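Local coordinates for hypothetical protein APE0754 (Aeropyrum pernix, PDB 1TUA), which is of unknown function but, as a K Homology domain-containing protein, probably binds RNA, at residues A63-V66 and V67-I70. Sequence-based numbering, arbitrary orientation.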
ATOM      1  N   ALA A  63       0.589 -11.524   5.170  1.00  7.95           N
ATOM      2  CA  ALA A  63      -0.830 -11.671   5.480  1.00  8.26           C
ATOM      3  C   ALA A  63      -1.271 -10.411   6.235  1.00  8.95           C
ATOM      4  O   ALA A  63      -2.337  -9.843   5.965  1.00  9.95           O
ATOM      5  CB  ALA A  63      -1.058 -12.913   6.350  1.00  8.48           C
ATOM      6  N   ALA A  64      -0.439  -9.977   7.182  1.00  8.61           N
ATOM      7  CA  ALA A  64      -0.735  -8.786   7.980  1.00  8.36           C
ATOM      8  C   ALA A  64      -0.691  -7.521   7.121  1.00  8.84           C
ATOM      9  O   ALA A  64      -1.446  -6.575   7.361  1.00  8.90           O
ATOM     10  CB  ALA A  64       0.254  -8.672   9.131  1.00  7.46           C
ATOM     11  N   GLU A  65       0.185  -7.498   6.120  1.00  9.48           N
ATOM     12  CA  GLU A  65       0.282  -6.327   5.250  1.00 10.55           C
ATOM     13  C   GLU A  65      -0.965  -6.209   4.386  1.00  9.48           C
ATOM     14  O   GLU A  65      -1.440  -5.108   4.129  1.00  9.20           O
ATOM     15  CB  GLU A  65       1.531  -6.399   4.372  1.00 13.53           C
ATOM     16  CG  GLU A  65       2.816  -6.198   5.152  1.00 18.62           C
ATOM     17  CD  GLU A  65       2.916  -4.810   5.763  1.00 22.38           C
ATOM     18  OE1 GLU A  65       3.253  -3.853   5.038  1.00 23.61           O
ATOM     19  OE2 GLU A  65       2.645  -4.669   6.975  1.00 27.62           O
ATOM     20  N   VAL A  66      -1.506  -7.339   3.948  1.00  8.59           N
ATOM     21  CA  VAL A  66      -2.723  -7.307   3.142  1.00  8.76           C
ATOM     22  C   VAL A  66      -3.847  -6.685   3.972  1.00  7.65           C
ATOM     23  O   VAL A  66      -4.588  -5.825   3.491  1.00  7.98           O
ATOM     24  CB  VAL A  66      -3.138  -8.719   2.693  1.00  8.07           C
ATOM     25  CG1 VAL A  66      -4.524  -8.682   2.063  1.00  9.36           C
ATOM     26  CG2 VAL A  66      -2.118  -9.261   1.706  1.00  7.64           C
ATOM     27  N   VAL A  67      -3.971  -7.120   5.222  1.00  7.73           N
ATOM     28  CA  VAL A  67      -5.001  -6.575   6.108  1.00  7.41           C
ATOM     29  C   VAL A  67      -4.815  -5.066   6.286  1.00  8.23           C
ATOM     30  O   VAL A  67      -5.776  -4.300   6.226  1.00  8.79           O
ATOM     31  CB  VAL A  67      -4.956  -7.251   7.493  1.00  7.07           C
ATOM     32  CG1 VAL A  67      -5.862  -6.496   8.471  1.00  8.71           C
ATOM     33  CG2 VAL A  67      -5.400  -8.711   7.369  1.00  6.88           C
ATOM     34  N   LYS A  68      -3.578  -4.640   6.511  1.00  8.71           N
ATOM     35  CA  LYS A  68      -3.301  -3.221   6.692  1.00  9.85           C
ATOM     36  C   LYS A  68      -3.668  -2.444   5.432  1.00  9.20           C
ATOM     37  O   LYS A  68      -4.253  -1.366   5.514  1.00  9.83           O
ATOM     38  CB  LYS A  68      -1.824  -3.004   7.031  1.00 10.97           C
ATOM     39  CG  LYS A  68      -1.448  -1.538   7.195  1.00 16.25           C
ATOM     40  CD  LYS A  68       0.037  -1.377   7.501  1.00 19.57           C
ATOM     41  CE  LYS A  68       0.425   0.099   7.635  1.00 23.26           C
ATOM     42  NZ  LYS A  68       1.903   0.293   7.819  1.00 25.64           N
ATOM     43  N   ALA A  69      -3.331  -2.996   4.269  1.00  8.05           N
ATOM     44  CA  ALA A  69      -3.631  -2.348   2.992  1.00  8.12           C
ATOM     45  C   ALA A  69      -5.143  -2.171   2.774  1.00  8.01           C
ATOM     46  O   ALA A  69      -5.587  -1.143   2.256  1.00  8.80           O
ATOM     47  CB  ALA A  69      -3.016  -3.149   1.838  1.00  7.59           C
ATOM     48  N   ILE A  70      -5.934  -3.169   3.160  1.00  7.06           N
ATOM     49  CA  ILE A  70      -7.388  -3.073   3.010  1.00  8.21           C
ATOM     50  C   ILE A  70      -7.928  -2.020   3.977  1.00  8.78           C
ATOM     51  O   ILE A  70      -8.812  -1.230   3.630  1.00  9.96           O
ATOM     52  CB  ILE A  70      -8.068  -4.436   3.277  1.00  8.81           C
ATOM     53  CG1 ILE A  70      -7.644  -5.428   2.187  1.00  8.86           C
ATOM     54  CG2 ILE A  70      -9.601  -4.272   3.329  1.00  8.70           C
ATOM     55  CD1 ILE A  70      -8.050  -6.860   2.468  1.00  8.32           C
TER
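From Ala63 to Ile70 the backbone makes two turns of alpha-helix, with the amide N of Val67, Lys68, Ala69 and Ile70 each donating to the carbonyl four residues back; the shortest of these bonds runs from Ala69 N to Glu65 O, at 2.8 Å. These turns lie in the second half of helix 57-72, which follows the three-stranded antiparallel sheet of the first KH domain and packs beside helix 24-33. Ala64 and Val67 rest on strand 6-9 through Val8, while Val66 and Ile70 face helices 24-33 and 76-79, touching Ile29 and Val25 on one and Ala79 on the other. One turn apart, these last two side chains run side by side. Val66 holds CG1 anti to its own N (chi1 170°), which turns that methyl along the helix and leaves it 4.0 Å from Ile70 CD1. On the more open flank, Glu65 and Lys68 bring opposite charges near each other without pairing: Glu65 OE2 stays 5.1 Å from Lys68 NZ. The lysine chain is fully extended and its end leads away, and the nearest approach of the two side chains is Glu65 OE2 to Lys68 CD, 4.2 Å. Val66 O accepts the Ile70 N-H at an N-to-O distance of 3.0 Å. With CG1 of Ile70 beside its own N (chi1 -66°), that carbon lies 3.3 Å from the same oxygen, Val66 O.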